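Long-range contacts in putative prephenate dehydratase (Streptococcus mutans, PDB 4LUB), which probably catalyses the dehydration and decarboxylation of prephenate to 3-phenylpyruvate, the prephenate dehydratase step of phenylalanine biosynthesis: residues F65-H70 with Y237-I241; F14-V18 with I80-I84; I74-A78 with L178-P183. One frame throughout, in Å; residues are numbered along the deposited sequence.

Contact 1: F65-H70 with Y237-I241; sequences FDYLFH and YFFII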
loop_
_atom_site.group_PDB
_atom_site.type_symbol
_atom_site.label_atom_id
_atom_site.label_comp_id
_atom_site.label_asym_id
_atom_site.label_seq_id
_atom_site.Cartn_x
_atom_site.Cartn_y
_atom_site.Cartn_z
ATOM N N PHE B 65 10.870 -0.844 -2.582
ATOM C CA PHE B 65 10.655 -1.197 -1.184
ATOM C C PHE B 65 10.851 -2.680 -0.857
ATOM O O PHE B 65 11.364 -3.002 0.215
ATOM C CB PHE B 65 9.273 -0.714 -0.753
ATOM C CG PHE B 65 9.207 0.767 -0.602
ATOM C CD1 PHE B 65 9.822 1.387 0.472
ATOM C CD2 PHE B 65 8.603 1.551 -1.573
ATOM C CE1 PHE B 65 9.797 2.754 0.608
ATOM C CE2 PHE B 65 8.578 2.929 -1.449
ATOM C CZ PHE B 65 9.173 3.532 -0.352
ATOM N N ASP B 66 10.423 -3.583 -1.739
ATOM C CA ASP B 66 10.695 -5.009 -1.523
ATOM C C ASP B 66 12.195 -5.305 -1.463
ATOM O O ASP B 66 12.655 -6.023 -0.577
ATOM C CB ASP B 66 10.029 -5.889 -2.597
ATOM C CG ASP B 66 8.514 -5.713 -2.649
ATOM O OD1 ASP B 66 7.920 -5.346 -1.613
ATOM O OD2 ASP B 66 7.917 -5.974 -3.715
ATOM N N TYR B 67 12.951 -4.794 -2.425
ATOM C CA TYR B 67 14.399 -4.981 -2.403
ATOM C C TYR B 67 15.069 -4.363 -1.167
ATOM O O TYR B 67 15.889 -5.010 -0.518
ATOM C CB TYR B 67 15.052 -4.434 -3.669
ATOM C CG TYR B 67 16.428 -5.030 -3.839
ATOM C CD1 TYR B 67 16.592 -6.269 -4.443
ATOM C CD2 TYR B 67 17.553 -4.380 -3.357
ATOM C CE1 TYR B 67 17.849 -6.840 -4.580
ATOM C CE2 TYR B 67 18.811 -4.939 -3.490
ATOM C CZ TYR B 67 18.953 -6.164 -4.100
ATOM O OH TYR B 67 20.201 -6.719 -4.232
ATOM N N LEU B 68 14.764 -3.100 -0.886
ATOM C CA LEU B 68 15.298 -2.422 0.296
ATOM C C LEU B 68 14.984 -3.102 1.627
ATOM O O LEU B 68 15.827 -3.114 2.523
ATOM C CB LEU B 68 14.810 -0.969 0.344
ATOM C CG LEU B 68 15.798 0.136 -0.068
ATOM C CD1 LEU B 68 16.817 -0.270 -1.117
ATOM C CD2 LEU B 68 15.068 1.436 -0.420
ATOM N N PHE B 69 13.787 -3.652 1.775
ATOM C CA PHE B 69 13.471 -4.375 3.001
ATOM C C PHE B 69 14.126 -5.748 3.080
ATOM O O PHE B 69 14.849 -6.023 4.030
ATOM C CB PHE B 69 11.960 -4.533 3.181
ATOM C CG PHE B 69 11.581 -5.345 4.396
ATOM C CD1 PHE B 69 11.626 -4.785 5.657
ATOM C CD2 PHE B 69 11.150 -6.655 4.271
ATOM C CE1 PHE B 69 11.277 -5.518 6.779
ATOM C CE2 PHE B 69 10.788 -7.395 5.388
ATOM C CZ PHE B 69 10.857 -6.827 6.640
ATOM N N HIS B 70 13.869 -6.600 2.088
ATOM C CA HIS B 70 14.294 -8.003 2.130
ATOM C C HIS B 70 15.794 -8.216 1.997
ATOM O O HIS B 70 16.370 -9.072 2.666
ATOM C CB HIS B 70 13.597 -8.797 1.019
ATOM C CG HIS B 70 12.113 -8.917 1.190
ATOM N ND1 HIS B 70 11.540 -9.610 2.235
ATOM C CD2 HIS B 70 11.087 -8.431 0.452
ATOM C CE1 HIS B 70 10.223 -9.551 2.131
ATOM N NE2 HIS B 70 9.922 -8.839 1.059
ATOM N N TYR B 237 2.334 -9.165 6.447
ATOM C CA TYR B 237 2.882 -8.032 5.736
ATOM C C TYR B 237 3.983 -7.359 6.521
ATOM O O TYR B 237 4.118 -7.562 7.720
ATOM C CB TYR B 237 1.782 -7.000 5.492
ATOM C CG TYR B 237 0.498 -7.553 4.919
ATOM C CD1 TYR B 237 0.334 -7.696 3.553
ATOM C CD2 TYR B 237 -0.556 -7.914 5.746
ATOM C CE1 TYR B 237 -0.839 -8.187 3.023
ATOM C CE2 TYR B 237 -1.736 -8.408 5.225
ATOM C CZ TYR B 237 -1.873 -8.542 3.861
ATOM O OH TYR B 237 -3.040 -9.031 3.333
ATOM N N PHE B 238 4.755 -6.535 5.835
ATOM C CA PHE B 238 5.569 -5.542 6.496
ATOM C C PHE B 238 5.036 -4.184 6.078
ATOM O O PHE B 238 4.452 -4.039 5.010
ATOM C CB PHE B 238 7.066 -5.717 6.225
ATOM C CG PHE B 238 7.510 -5.305 4.851
ATOM C CD1 PHE B 238 7.943 -4.017 4.608
ATOM C CD2 PHE B 238 7.535 -6.218 3.815
ATOM C CE1 PHE B 238 8.371 -3.641 3.354
ATOM C CE2 PHE B 238 7.963 -5.849 2.555
ATOM C CZ PHE B 238 8.381 -4.556 2.324
ATOM N N PHE B 239 5.206 -3.201 6.940
ATOM C CA PHE B 239 4.645 -1.880 6.705
ATOM C C PHE B 239 5.704 -0.816 6.492
ATOM O O PHE B 239 6.620 -0.671 7.293
ATOM C CB PHE B 239 3.723 -1.502 7.874
ATOM C CG PHE B 239 2.611 -2.484 8.087
ATOM C CD1 PHE B 239 1.427 -2.361 7.383
ATOM C CD2 PHE B 239 2.764 -3.554 8.948
ATOM C CE1 PHE B 239 0.401 -3.276 7.557
ATOM C CE2 PHE B 239 1.741 -4.470 9.125
ATOM C CZ PHE B 239 0.562 -4.330 8.429
ATOM N N ILE B 240 5.559 -0.070 5.401
ATOM C CA ILE B 240 6.376 1.112 5.163
ATOM C C ILE B 240 5.703 2.319 5.776
ATOM O O ILE B 240 4.605 2.697 5.385
ATOM C CB ILE B 240 6.588 1.387 3.673
ATOM C CG1 ILE B 240 7.055 0.120 2.975
ATOM C CG2 ILE B 240 7.599 2.513 3.484
ATOM C CD1 ILE B 240 8.334 -0.409 3.577
ATOM N N ILE B 241 6.367 2.895 6.763
ATOM C CA ILE B 241 5.893 4.097 7.420
ATOM C C ILE B 241 6.890 5.259 7.367
ATOM O O ILE B 241 8.076 5.086 7.644
ATOM C CB ILE B 241 5.496 3.753 8.879
ATOM C CG1 ILE B 241 4.297 2.820 8.872
ATOM C CG2 ILE B 241 5.011 4.989 9.603
ATOM C CD1 ILE B 241 3.974 2.209 10.195
#
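Phe69 and Phe238 lie flat on one another at the centre of an aromatic cluster that joins a helix of the prephenate dehydratase region to a strand of the ACT region. The short axes run crosswise, and the helix meets the strand mainly through side chains, with no hydrogen bond between the two segments. The pair is a true face-to-face stack: the centroids are 4.0 Å apart and the planes differ by only 9°. The two side chains come in from opposite backbones and overlap, so each ring also rests on the first carbon of its partner. Phe69 CB sits over the Phe238 ring, 4.0 Å from its centroid, and Phe238 CB returns the contact at 4.2 Å from the Phe69 centroid; both are CH-pi contacts. On the strand this follows from chi1 of 74°, which sets Phe238 CG between the backbone N and the carbonyl carbon.

His70 turns the pair into a cluster. Phe238 directs an edge at the imidazole face, with the planes 85° apart in an offset edge-to-face pairing, and Phe238 CE2 comes 3.9 Å from His70 NE2. Asp66 reaches the edge of the same ring near its plane, where OD1 is 4.0 Å from Phe238 CZ. Such an approach would probably suit the weakly positive C-H rim, but the main polar partner of this carboxylate is Arg228 of strand 222-229, which makes a salt bridge to OD2.

One helical turn before Phe69, Phe65 packs on the next strand residue pointing the same way, Ile240, and its ring also meets that of Trp176. The branch methyl comes closest, Ile240 CG2 lying 3.6 Å from Phe65 CE1.

Contact 2: F14-V18 with I80-I84; sequences FTHNV and IILPI
Val18, Leu82 and Phe14 carry most of this contact, in which one side of helix 14-22 is laid on the last residues of strand 75-83 and the loop after it. The short axes pass 9.8 Å apart, their directions 131° from one another, and the space between is filled by apolar side chains.

Val18 divides its two methyls between two strand residues. CG1 goes to Ile80, meeting its CD1 at 3.8 Å as the two side chains pass in opposite directions, while CG2 makes a looser contact of 4.2 Å with Leu82 CD2. The same leucine methyl also lies 3.7 Å from Phe14 CB, so it is shared by residues one helical turn apart. With CG opposite the backbone N (chi1 -165°), Leu82 reaches out to the helix and presents both branches to it: CD2 to Phe14 and Val18, CD1 to the side-chain amide of Asn17, whose ND2 is 3.9 Å away.

Phe14 ends the row at the more exposed side. Its ring takes Ile84 CD1 over one face as a CH-pi contact, the methyl standing 3.7 Å from the ring centroid and 15° off the normal. The second branch of the isoleucine follows the ring outward, bringing Ile84 CG2 to 3.7 Å from Phe14 CZ. Both methyls of Ile84 thus lie on the same face of the ring, CD1 over it and CG2 toward its outer end, and Leu82 approaches it nearly at a right angle.

Phe175 of strand 172-179 continues the surface beneath Val18 and Leu82. Helix 14-22 connects the parallel neighbours 4-8 and 27-31, so this is the connecting helix of a beta-alpha-beta crossover packed on its sheet, as expected of the alpha/beta fold that prephenate dehydratases share with periplasmic binding proteins.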
loop_
_atom_site.group_PDB
_atom_site.type_symbol
_atom_site.label_atom_id
_atom_site.label_comp_id
_atom_site.label_asym_id
_atom_site.label_seq_id
_atom_site.Cartn_x
_atom_site.Cartn_y
_atom_site.Cartn_z
ATOM N N PHE B 14 13.957 10.568 -16.117
ATOM C CA PHE B 14 13.637 11.360 -14.934
ATOM C C PHE B 14 14.654 11.110 -13.825
ATOM O O PHE B 14 15.130 12.053 -13.191
ATOM C CB PHE B 14 12.219 11.046 -14.438
ATOM C CG PHE B 14 11.138 11.419 -15.413
ATOM C CD1 PHE B 14 10.906 12.746 -15.737
ATOM C CD2 PHE B 14 10.342 10.446 -15.990
ATOM C CE1 PHE B 14 9.907 13.091 -16.629
ATOM C CE2 PHE B 14 9.342 10.784 -16.884
ATOM C CZ PHE B 14 9.123 12.109 -17.203
ATOM N N THR B 15 14.989 9.841 -13.601
ATOM C CA THR B 15 15.942 9.477 -12.555
ATOM C C THR B 15 17.334 10.011 -12.864
ATOM O O THR B 15 18.062 10.438 -11.964
ATOM C CB THR B 15 15.998 7.943 -12.356
ATOM O OG1 THR B 15 14.664 7.420 -12.259
ATOM C CG2 THR B 15 16.740 7.604 -11.083
ATOM N N HIS B 16 17.687 10.008 -14.147
ATOM C CA HIS B 16 18.914 10.653 -14.612
ATOM C C HIS B 16 18.942 12.126 -14.236
ATOM O O HIS B 16 19.925 12.619 -13.674
ATOM C CB HIS B 16 19.068 10.502 -16.127
ATOM C CG HIS B 16 20.426 10.869 -16.628
ATOM N ND1 HIS B 16 20.735 10.925 -17.972
ATOM C CD2 HIS B 16 21.556 11.218 -15.970
ATOM C CE1 HIS B 16 21.996 11.282 -18.116
ATOM N NE2 HIS B 16 22.518 11.467 -16.916
ATOM N N ASN B 17 17.867 12.830 -14.572
ATOM C CA ASN B 17 17.724 14.233 -14.202
ATOM C C ASN B 17 17.885 14.458 -12.699
ATOM O O ASN B 17 18.534 15.409 -12.270
ATOM C CB ASN B 17 16.363 14.759 -14.667
ATOM C CG ASN B 17 16.270 16.271 -14.615
ATOM O OD1 ASN B 17 17.285 16.969 -14.561
ATOM N ND2 ASN B 17 15.044 16.787 -14.626
ATOM N N VAL B 18 17.327 13.553 -11.901
ATOM C CA VAL B 18 17.415 13.671 -10.446
ATOM C C VAL B 18 18.856 13.506 -9.957
ATOM O O VAL B 18 19.319 14.250 -9.089
ATOM C CB VAL B 18 16.497 12.640 -9.746
ATOM C CG1 VAL B 18 16.672 12.688 -8.234
ATOM C CG2 VAL B 18 15.039 12.887 -10.133
ATOM N N ILE B 80 14.676 13.574 -3.261
ATOM C CA ILE B 80 14.388 14.658 -4.205
ATOM C C ILE B 80 13.036 14.421 -4.863
ATOM O O ILE B 80 12.782 13.352 -5.414
ATOM C CB ILE B 80 15.486 14.810 -5.286
ATOM C CG1 ILE B 80 16.806 15.218 -4.633
ATOM C CG2 ILE B 80 15.093 15.879 -6.307
ATOM C CD1 ILE B 80 18.041 14.871 -5.450
ATOM N N ILE B 81 12.157 15.410 -4.764
ATOM C CA ILE B 81 10.863 15.359 -5.434
ATOM C C ILE B 81 10.862 16.062 -6.790
ATOM O O ILE B 81 11.227 17.229 -6.897
ATOM C CB ILE B 81 9.766 15.962 -4.544
ATOM C CG1 ILE B 81 9.677 15.174 -3.236
ATOM C CG2 ILE B 81 8.415 15.896 -5.247
ATOM C CD1 ILE B 81 8.642 15.718 -2.261
ATOM N N LEU B 82 10.465 15.320 -7.817
ATOM C CA LEU B 82 10.398 15.806 -9.198
ATOM C C LEU B 82 8.983 15.982 -9.721
ATOM O O LEU B 82 8.173 15.066 -9.629
ATOM C CB LEU B 82 11.135 14.841 -10.135
ATOM C CG LEU B 82 11.482 15.342 -11.545
ATOM C CD1 LEU B 82 12.628 16.344 -11.561
ATOM C CD2 LEU B 82 11.773 14.164 -12.471
ATOM N N PRO B 83 8.692 17.163 -10.290
ATOM C CA PRO B 83 7.480 17.335 -11.097
ATOM C C PRO B 83 7.550 16.517 -12.384
ATOM O O PRO B 83 8.597 16.479 -13.033
ATOM C CB PRO B 83 7.461 18.837 -11.409
ATOM C CG PRO B 83 8.846 19.323 -11.112
ATOM C CD PRO B 83 9.378 18.441 -10.035
ATOM N N ILE B 84 6.452 15.853 -12.729
ATOM C CA ILE B 84 6.341 15.147 -14.001
ATOM C C ILE B 84 5.214 15.769 -14.819
ATOM O O ILE B 84 4.130 16.018 -14.296
ATOM C CB ILE B 84 6.055 13.643 -13.813
ATOM C CG1 ILE B 84 6.946 13.041 -12.721
ATOM C CG2 ILE B 84 6.217 12.899 -15.132
ATOM C CD1 ILE B 84 8.336 12.681 -13.178
#

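Contact 3: I74-A78 with L178-P183; sequences IEAVA and LGDETP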
loop_
_atom_site.group_PDB
_atom_site.type_symbol
_atom_site.label_atom_id
_atom_site.label_comp_id
_atom_site.label_asym_id
_atom_site.label_seq_id
_atom_site.Cartn_x
_atom_site.Cartn_y
_atom_site.Cartn_z
ATOM N N ILE B 74 21.251 -0.920 3.043
ATOM C CA ILE B 74 21.576 0.402 2.538
ATOM C C ILE B 74 20.444 1.323 2.987
ATOM O O ILE B 74 19.335 0.852 3.226
ATOM C CB ILE B 74 21.727 0.385 0.999
ATOM C CG1 ILE B 74 22.273 1.701 0.473
ATOM C CG2 ILE B 74 20.395 0.066 0.322
ATOM C CD1 ILE B 74 22.366 1.712 -1.026
ATOM N N GLU B 75 20.709 2.617 3.111
ATOM C CA GLU B 75 19.676 3.562 3.545
ATOM C C GLU B 75 19.421 4.701 2.570
ATOM O O GLU B 75 20.323 5.123 1.847
ATOM C CB GLU B 75 20.019 4.154 4.915
ATOM C CG GLU B 75 20.090 3.141 6.035
ATOM C CD GLU B 75 20.357 3.782 7.387
ATOM O OE1 GLU B 75 20.347 5.030 7.471
ATOM O OE2 GLU B 75 20.567 3.037 8.368
ATOM N N ALA B 76 18.178 5.174 2.526
ATOM C CA ALA B 76 17.908 6.487 1.950
ATOM C C ALA B 76 18.624 7.591 2.747
ATOM O O ALA B 76 18.485 7.680 3.970
ATOM C CB ALA B 76 16.414 6.738 1.901
ATOM N N VAL B 77 19.413 8.410 2.063
ATOM C CA VAL B 77 20.155 9.477 2.737
ATOM C C VAL B 77 19.763 10.868 2.234
ATOM O O VAL B 77 20.182 11.881 2.790
ATOM C CB VAL B 77 21.685 9.274 2.596
ATOM C CG1 VAL B 77 22.115 8.039 3.363
ATOM C CG2 VAL B 77 22.102 9.181 1.123
ATOM N N ALA B 78 18.955 10.905 1.180
ATOM C CA ALA B 78 18.366 12.146 0.692
ATOM C C ALA B 78 17.165 11.824 -0.188
ATOM O O ALA B 78 17.155 10.804 -0.885
ATOM C CB ALA B 78 19.391 12.968 -0.085
ATOM N N LEU B 178 20.251 6.603 -2.274
ATOM C CA LEU B 178 20.671 5.533 -1.382
ATOM C C LEU B 178 22.176 5.510 -1.215
ATOM O O LEU B 178 22.917 5.621 -2.186
ATOM C CB LEU B 178 20.186 4.169 -1.895
ATOM C CG LEU B 178 18.718 3.732 -1.946
ATOM C CD1 LEU B 178 17.736 4.809 -1.526
ATOM C CD2 LEU B 178 18.336 3.062 -3.270
ATOM N N GLY B 179 22.617 5.329 0.022
ATOM C CA GLY B 179 24.029 5.193 0.299
ATOM C C GLY B 179 24.309 5.065 1.777
ATOM O O GLY B 179 23.464 4.609 2.552
ATOM N N ASP B 180 25.508 5.469 2.168
ATOM C CA ASP B 180 25.999 5.219 3.512
ATOM C C ASP B 180 26.212 6.552 4.232
ATOM O O ASP B 180 26.208 6.611 5.457
ATOM C CB ASP B 180 27.293 4.396 3.456
ATOM C CG ASP B 180 27.922 4.180 4.822
ATOM O OD1 ASP B 180 27.190 4.205 5.834
ATOM O OD2 ASP B 180 29.155 3.970 4.884
ATOM N N GLU B 181 26.365 7.636 3.474
ATOM C CA GLU B 181 26.502 8.943 4.108
ATOM C C GLU B 181 25.562 10.002 3.545
ATOM O O GLU B 181 25.113 9.907 2.407
ATOM C CB GLU B 181 27.946 9.433 3.937
ATOM C CG GLU B 181 29.012 8.343 4.031
ATOM C CD GLU B 181 30.422 8.870 3.836
ATOM O OE1 GLU B 181 30.639 10.089 3.995
ATOM O OE2 GLU B 181 31.303 8.064 3.466
ATOM N N THR B 182 25.278 11.011 4.366
ATOM C CA THR B 182 24.435 12.127 3.972
ATOM C C THR B 182 25.190 13.019 3.000
ATOM O O THR B 182 26.196 13.620 3.365
ATOM C CB THR B 182 23.975 12.951 5.193
ATOM O OG1 THR B 182 23.348 12.083 6.144
ATOM C CG2 THR B 182 23.000 14.048 4.777
ATOM N N PRO B 183 24.713 13.121 1.753
ATOM C CA PRO B 183 25.480 14.015 0.885
ATOM C C PRO B 183 25.093 15.473 1.095
ATOM O O PRO B 183 24.005 15.756 1.604
ATOM C CB PRO B 183 25.101 13.544 -0.522
ATOM C CG PRO B 183 23.746 12.885 -0.366
ATOM C CD PRO B 183 23.519 12.569 1.091
HETATM O O HOH W 1 20.757 11.631 5.493
#
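Glu75 and Gly179 form an antiparallel hydrogen-bonded pair whose two bonds are unequal. Gly179 N gives a nearly straight bond of 2.9 Å to Glu75 O, whereas Glu75 N reaches Gly179 O only at 3.4 Å and is weakly held. Glu75 O also receives a CA-H...O contact from Leu178 CA at 3.3 Å. Ala76 and Leu178 follow as the non-hydrogen-bonded pair, and beyond them a classic beta bulge breaks the regular pairing, Val77 and Ala78 both facing Val177.

The bulge turns Val77 toward the chain that leaves the sheet after Gly179. Its CG2 packs 3.4 Å from Glu181 O and 3.7 Å from Pro183 CD, while CG1 lies between Glu181 O and Gly179 O. A water bridges the same turn, donating to Val77 O at 2.8 Å and accepting from Thr182 OG1 at 2.7 Å, so the loop is tied back to the strand it has left. At the other end Ile74, extended with CG1 opposite the backbone N, lies roughly perpendicular to Leu178; its CD1 is pressed to 3.4 Å from Leu178 CB, closer than a normal carbon-carbon contact.

Helix 34-42 packs against this end through Ile38 on Leu178 and Tyr41 on Ile74, while strand 48-55 borders Leu178 and strand 264-274 borders Ala76 through backbone hydrogen bonds.

In the fold
Strand 75-83 is common to contacts 2 and 3: contact 3 pairs its start with strand 172-179, and contact 2 lays a helix on its end. Contact 1 instead bridges the two family regions, yet it meets contact 3 where Leu68 packs on Ile74 and Leu178. Chemistry follows position. Within the sheet, contact 3 combines one good and one weak backbone hydrogen bond with the packing of Val77 and Leu178, and grows more exposed toward its loop, where water enters. Contact 2 is apolar, methyls against one another and a single ring, running from buried residues to exposed Phe14. Contact 1, nearest the chain's centre, relies on stacked rings, with partly exposed polar groups on its helix side.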